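PDB 5OHU: soluble lytic murein transglycosylase from Pseudomonas aeruginosa, which turns over bacterial cell-wall peptidoglycan as a lytic transglycosylase, acting on its glycan strands in both exolytic and endolytic modes. Local coordinates for residues 69-74 with 99-104; 84-89 with 93-98. All coordinates share one frame; numbering follows the deposited sequence.

Contact 1. Residues 69-74 with 99-104; sequences ELTHRL and KLRWLR
A mixed contact, apolar on its inner side and water-bridged at its more exposed side, joins the C-terminal end of helix 62-72 and the turn after it to the flank of helix 95-108, with L74 set against R101 and W102, in the all-helical N-terminal part of the enzyme. L74 carries the apolar part. Its CG stands anti to the backbone N (chi1 176°), which carries both methyls to helix 95-108 at about a right angle to the side chains they meet. L74 CD2 lies 3.7 Å from R101 CB and 3.8 Å from W102 N, while L74 CD1 comes within 4.1 Å of W102 CD1, approaching the indole obliquely.

Farther out the chemistry changes. R101 runs extended from CG to NE and brings its guanidinium obliquely beside T71, with NH1 3.7 Å from T71 CG2. One water links the polar ends: it accepts from R101 NH1 at 2.9 Å and donates to T71 OG1, whose other partner is the carbonyl of Y67. Within 69-74, R73 NE meets E69 OE2 at 2.9 Å in the guanidinium plane, a salt bridge from the helix to the first residue after it that E81 extends through R73 NH2.

Helix 79-88 packs alongside: L70 rests on F85 and W102 on V82. Beyond, W102 meets Y118 of helix 112-118 edge-to-face.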
# COMPACT_ATOMS: atom_id res chain seq x y z
N GLU A 69 5.57 -31.80 12.08
CA GLU A 69 5.80 -33.23 11.92
C GLU A 69 5.24 -33.73 10.60
O GLU A 69 5.90 -34.48 9.87
CB GLU A 69 5.19 -33.97 13.10
CG GLU A 69 5.82 -35.31 13.39
CD GLU A 69 5.22 -36.42 12.56
OE1 GLU A 69 4.10 -36.23 12.03
OE2 GLU A 69 5.87 -37.49 12.44
N LEU A 70 4.03 -33.30 10.25
CA LEU A 70 3.44 -33.73 8.99
C LEU A 70 4.25 -33.21 7.81
O LEU A 70 4.46 -33.92 6.82
CB LEU A 70 1.99 -33.26 8.89
CG LEU A 70 1.22 -33.75 7.67
CD1 LEU A 70 1.20 -35.28 7.68
CD2 LEU A 70 -0.19 -33.18 7.63
N THR A 71 4.72 -31.96 7.90
CA THR A 71 5.46 -31.37 6.78
C THR A 71 6.75 -32.14 6.53
O THR A 71 7.11 -32.40 5.37
CB THR A 71 5.72 -29.90 7.08
OG1 THR A 71 4.46 -29.22 7.09
CG2 THR A 71 6.62 -29.25 6.01
N HIS A 72 7.42 -32.56 7.60
CA HIS A 72 8.69 -33.27 7.44
C HIS A 72 8.52 -34.58 6.67
O HIS A 72 9.36 -34.92 5.83
CB HIS A 72 9.33 -33.54 8.80
CG HIS A 72 10.61 -34.30 8.70
ND1 HIS A 72 11.69 -33.83 7.99
CD2 HIS A 72 10.97 -35.52 9.17
CE1 HIS A 72 12.67 -34.71 8.04
NE2 HIS A 72 12.26 -35.75 8.76
N ARG A 73 7.45 -35.34 6.94
CA ARG A 73 7.26 -36.62 6.26
C ARG A 73 6.14 -36.55 5.23
O ARG A 73 5.49 -37.55 4.93
CB ARG A 73 6.99 -37.74 7.26
CG ARG A 73 5.89 -37.49 8.21
CD ARG A 73 5.62 -38.74 9.04
NE ARG A 73 4.56 -38.48 10.00
CZ ARG A 73 3.26 -38.57 9.71
NH1 ARG A 73 2.88 -38.93 8.49
NH2 ARG A 73 2.36 -38.30 10.64
N LEU A 74 5.94 -35.37 4.65
CA LEU A 74 4.78 -35.17 3.79
C LEU A 74 4.84 -36.05 2.55
O LEU A 74 3.80 -36.50 2.05
CB LEU A 74 4.68 -33.69 3.44
CG LEU A 74 3.58 -33.30 2.46
CD1 LEU A 74 2.27 -33.35 3.22
CD2 LEU A 74 3.83 -31.89 1.97
N LYS A 99 -0.50 -26.68 1.73
CA LYS A 99 -1.27 -27.07 0.56
C LYS A 99 -0.43 -26.97 -0.70
O LYS A 99 -0.52 -27.82 -1.59
CB LYS A 99 -2.53 -26.22 0.42
CG LYS A 99 -3.52 -26.36 1.58
CD LYS A 99 -4.85 -25.64 1.25
CE LYS A 99 -5.61 -26.35 0.11
NZ LYS A 99 -7.02 -25.84 -0.08
N LEU A 100 0.40 -25.92 -0.79
CA LEU A 100 1.30 -25.78 -1.92
C LEU A 100 2.17 -27.02 -2.08
O LEU A 100 2.23 -27.62 -3.16
CB LEU A 100 2.17 -24.53 -1.74
CG LEU A 100 3.28 -24.35 -2.76
CD1 LEU A 100 2.70 -24.14 -4.14
CD2 LEU A 100 4.18 -23.17 -2.35
N ARG A 101 2.83 -27.42 -1.00
CA ARG A 101 3.73 -28.57 -1.04
C ARG A 101 3.00 -29.86 -1.37
O ARG A 101 3.44 -30.65 -2.21
CB ARG A 101 4.43 -28.70 0.30
CG ARG A 101 5.63 -27.86 0.38
CD ARG A 101 5.92 -27.51 1.79
NE ARG A 101 6.94 -26.47 1.80
CZ ARG A 101 7.34 -25.84 2.89
NH1 ARG A 101 6.79 -26.15 4.05
NH2 ARG A 101 8.28 -24.91 2.79
N TRP A 102 1.86 -30.10 -0.72
CA TRP A 102 1.11 -31.32 -0.99
C TRP A 102 0.57 -31.34 -2.42
O TRP A 102 0.74 -32.33 -3.13
CB TRP A 102 -0.02 -31.45 0.02
CG TRP A 102 -0.70 -32.73 -0.04
CD1 TRP A 102 -0.13 -33.96 -0.05
CD2 TRP A 102 -2.11 -32.94 -0.12
NE1 TRP A 102 -1.10 -34.93 -0.13
CE2 TRP A 102 -2.33 -34.32 -0.17
CE3 TRP A 102 -3.21 -32.08 -0.16
CZ2 TRP A 102 -3.60 -34.88 -0.24
CZ3 TRP A 102 -4.47 -32.63 -0.23
CH2 TRP A 102 -4.66 -34.01 -0.26
N LEU A 103 -0.08 -30.25 -2.86
CA LEU A 103 -0.64 -30.22 -4.22
C LEU A 103 0.45 -30.43 -5.26
O LEU A 103 0.21 -31.07 -6.30
CB LEU A 103 -1.38 -28.90 -4.47
CG LEU A 103 -2.83 -28.71 -3.94
CD1 LEU A 103 -3.86 -29.34 -4.84
CD2 LEU A 103 -3.00 -29.34 -2.57
N ARG A 104 1.65 -29.92 -5.01
CA ARG A 104 2.80 -30.20 -5.86
C ARG A 104 3.08 -31.70 -5.93
O ARG A 104 3.18 -32.28 -7.03
CB ARG A 104 4.00 -29.43 -5.30
CG ARG A 104 5.20 -29.28 -6.16
CD ARG A 104 6.33 -28.66 -5.33
NE ARG A 104 6.28 -27.20 -5.24
CZ ARG A 104 6.63 -26.51 -4.16
NH1 ARG A 104 7.03 -27.13 -3.06
NH2 ARG A 104 6.57 -25.18 -4.18
O HOH W 1 4.25 -27.13 4.95

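Contact 2. Residues 84-89 with 93-98; sequences RFLTEH and PQIGWL. With PO4 (phosphate ion), chain C.
I95 reaches across the turn of a helical hairpin, from the start of helix 95-108 to F85 and L86 in the last turn of helix 79-88 and to H89 just after it. I95 CB lies 4.2 Å from the carbonyl oxygen of H89. The next atom, CG1, stands roughly anti to the backbone N (chi1 -155°), which points it at the first helix, where it meets L86 CD2 at 3.5 Å. At the tip, CD1 comes up to the edge of the F85 ring, near its plane, 3.6 Å from CE1; the two side chains slide past each other in opposite directions. The same methyl also touches the H89 carbonyl oxygen.

One turn later L98 meets the same ring from a different angle: its CD2 stands 3.5 Å from F85 CD1, obliquely to the ring, and also touches L86 CD2. The phenyl ring is flanked within its own segment as well, because H89 CD2 lies 3.3 Å above one of its faces, toward the rim.

Away from this interface, R84 holds a phosphate ion, probably from the crystallisation liquor, with NE donating to O2 at 2.9 Å; the second, very short approach, from NH2, is doubtful in detail. E88 OE2 lies over one face of the same guanidinium, a long pairing by charge alone.

Helix 62-72 adds A66 against F85, and P93 touches helix 422-433, far along the chain. Such antiparallel pairing of consecutive helices is consistent with the ring-like alpha-superhelix known from Slt70 relatives. Aliphatic carbons and a ring do most of the joining, beside one backbone carbonyl, consistent with a hairpin held mainly by apolar packing, whereas R84 and E88 gather at the phosphate.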
# COMPACT_ATOMS: atom_id res chain seq x y z
N ARG A 84 -7.27 -34.97 6.43
CA ARG A 84 -7.72 -34.80 7.80
C ARG A 84 -7.09 -33.57 8.44
O ARG A 84 -7.78 -32.79 9.11
CB ARG A 84 -7.42 -36.05 8.60
CG ARG A 84 -7.68 -35.92 10.08
CD ARG A 84 -7.41 -37.24 10.75
NE ARG A 84 -7.70 -37.14 12.17
CZ ARG A 84 -6.80 -36.86 13.09
NH1 ARG A 84 -5.55 -36.67 12.70
NH2 ARG A 84 -7.14 -36.77 14.38
N PHE A 85 -5.79 -33.36 8.24
CA PHE A 85 -5.16 -32.19 8.83
C PHE A 85 -5.70 -30.89 8.23
O PHE A 85 -5.96 -29.92 8.95
CB PHE A 85 -3.65 -32.26 8.67
CG PHE A 85 -2.93 -31.22 9.46
CD1 PHE A 85 -2.65 -29.98 8.90
CD2 PHE A 85 -2.55 -31.47 10.76
CE1 PHE A 85 -1.99 -29.00 9.64
CE2 PHE A 85 -1.87 -30.52 11.50
CZ PHE A 85 -1.59 -29.28 10.94
N LEU A 86 -5.85 -30.85 6.90
CA LEU A 86 -6.40 -29.65 6.29
C LEU A 86 -7.87 -29.47 6.64
O LEU A 86 -8.36 -28.34 6.70
CB LEU A 86 -6.22 -29.70 4.77
CG LEU A 86 -4.77 -29.80 4.30
CD1 LEU A 86 -4.77 -30.24 2.85
CD2 LEU A 86 -4.06 -28.46 4.46
N THR A 87 -8.58 -30.58 6.86
CA THR A 87 -9.98 -30.52 7.25
C THR A 87 -10.16 -29.85 8.60
O THR A 87 -11.07 -29.04 8.78
CB THR A 87 -10.57 -31.93 7.28
OG1 THR A 87 -10.69 -32.40 5.94
CG2 THR A 87 -11.93 -31.98 7.99
N GLU A 88 -9.30 -30.18 9.56
CA GLU A 88 -9.50 -29.76 10.94
C GLU A 88 -8.62 -28.61 11.37
O GLU A 88 -8.84 -28.04 12.45
CB GLU A 88 -9.27 -30.97 11.86
CG GLU A 88 -9.86 -32.21 11.23
CD GLU A 88 -9.91 -33.42 12.14
OE1 GLU A 88 -10.84 -34.23 11.92
OE2 GLU A 88 -9.06 -33.57 13.04
N HIS A 89 -7.64 -28.23 10.57
CA HIS A 89 -6.70 -27.18 10.95
C HIS A 89 -6.53 -26.18 9.82
O HIS A 89 -5.44 -25.63 9.64
CB HIS A 89 -5.35 -27.77 11.36
CG HIS A 89 -5.44 -28.67 12.55
ND1 HIS A 89 -6.29 -28.42 13.60
CD2 HIS A 89 -4.80 -29.82 12.84
CE1 HIS A 89 -6.16 -29.38 14.51
NE2 HIS A 89 -5.25 -30.24 14.07
N PRO A 93 -2.33 -20.04 10.14
CA PRO A 93 -1.87 -19.02 9.18
C PRO A 93 -1.03 -19.60 8.06
O PRO A 93 -1.09 -19.12 6.93
CB PRO A 93 -1.04 -18.05 10.05
CG PRO A 93 -1.53 -18.29 11.46
CD PRO A 93 -1.87 -19.77 11.52
N GLN A 94 -0.25 -20.65 8.35
CA GLN A 94 0.70 -21.20 7.39
C GLN A 94 0.13 -22.37 6.59
O GLN A 94 0.88 -22.99 5.83
CB GLN A 94 1.98 -21.63 8.12
CG GLN A 94 1.82 -22.85 9.00
CD GLN A 94 1.34 -22.52 10.41
OE1 GLN A 94 0.65 -21.52 10.63
NE2 GLN A 94 1.74 -23.34 11.38
N ILE A 95 -1.16 -22.68 6.72
CA ILE A 95 -1.72 -23.86 6.08
C ILE A 95 -1.58 -23.80 4.57
O ILE A 95 -1.56 -24.84 3.91
CB ILE A 95 -3.19 -24.06 6.50
CG1 ILE A 95 -3.58 -25.53 6.37
CG2 ILE A 95 -4.13 -23.24 5.64
CD1 ILE A 95 -2.79 -26.43 7.29
N GLY A 96 -1.48 -22.60 3.98
CA GLY A 96 -1.29 -22.52 2.55
C GLY A 96 0.03 -23.10 2.07
O GLY A 96 0.10 -23.65 0.96
N TRP A 97 1.09 -22.97 2.87
CA TRP A 97 2.36 -23.58 2.48
C TRP A 97 2.24 -25.10 2.45
O TRP A 97 2.77 -25.75 1.55
CB TRP A 97 3.48 -23.15 3.44
CG TRP A 97 3.70 -21.68 3.39
CD1 TRP A 97 3.39 -20.77 4.36
CD2 TRP A 97 4.24 -20.93 2.29
NE1 TRP A 97 3.72 -19.50 3.94
CE2 TRP A 97 4.24 -19.57 2.67
CE3 TRP A 97 4.73 -21.28 1.03
CZ2 TRP A 97 4.71 -18.56 1.84
CZ3 TRP A 97 5.20 -20.26 0.19
CH2 TRP A 97 5.18 -18.92 0.61
N LEU A 98 1.51 -25.66 3.41
CA LEU A 98 1.27 -27.10 3.39
C LEU A 98 0.48 -27.50 2.15
O LEU A 98 0.76 -28.54 1.55
CB LEU A 98 0.54 -27.53 4.66
CG LEU A 98 0.03 -28.98 4.73
CD1 LEU A 98 1.14 -29.98 4.45
CD2 LEU A 98 -0.65 -29.28 6.06
P PO4 C . -10.61 -36.53 14.30
O1 PO4 C . -9.35 -35.99 14.92
O2 PO4 C . -10.47 -36.51 12.81
O3 PO4 C . -11.79 -35.69 14.72
O4 PO4 C . -10.77 -37.95 14.74

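Both contacts use helix 95-108, contact 2 its first turn and contact 1 the turns that follow, and contact 2 is nested within the loop that contact 1 closes. Their centres lie about 10 Å apart, and their apolar side chains adjoin: L74 CD1 is 3.8 Å from L98 CD1, and W102 CE3 is 3.9 Å from L86 CD1. Each is only partly buried, but they differ in chemistry. Contact 2, between consecutive helices, relies on aliphatic and aromatic carbon, with its charged R84 and E88 turned elsewhere. Contact 1, between helices separated by one other, pairs buried leucine and tryptophan with an exposed arginine and a bridging water.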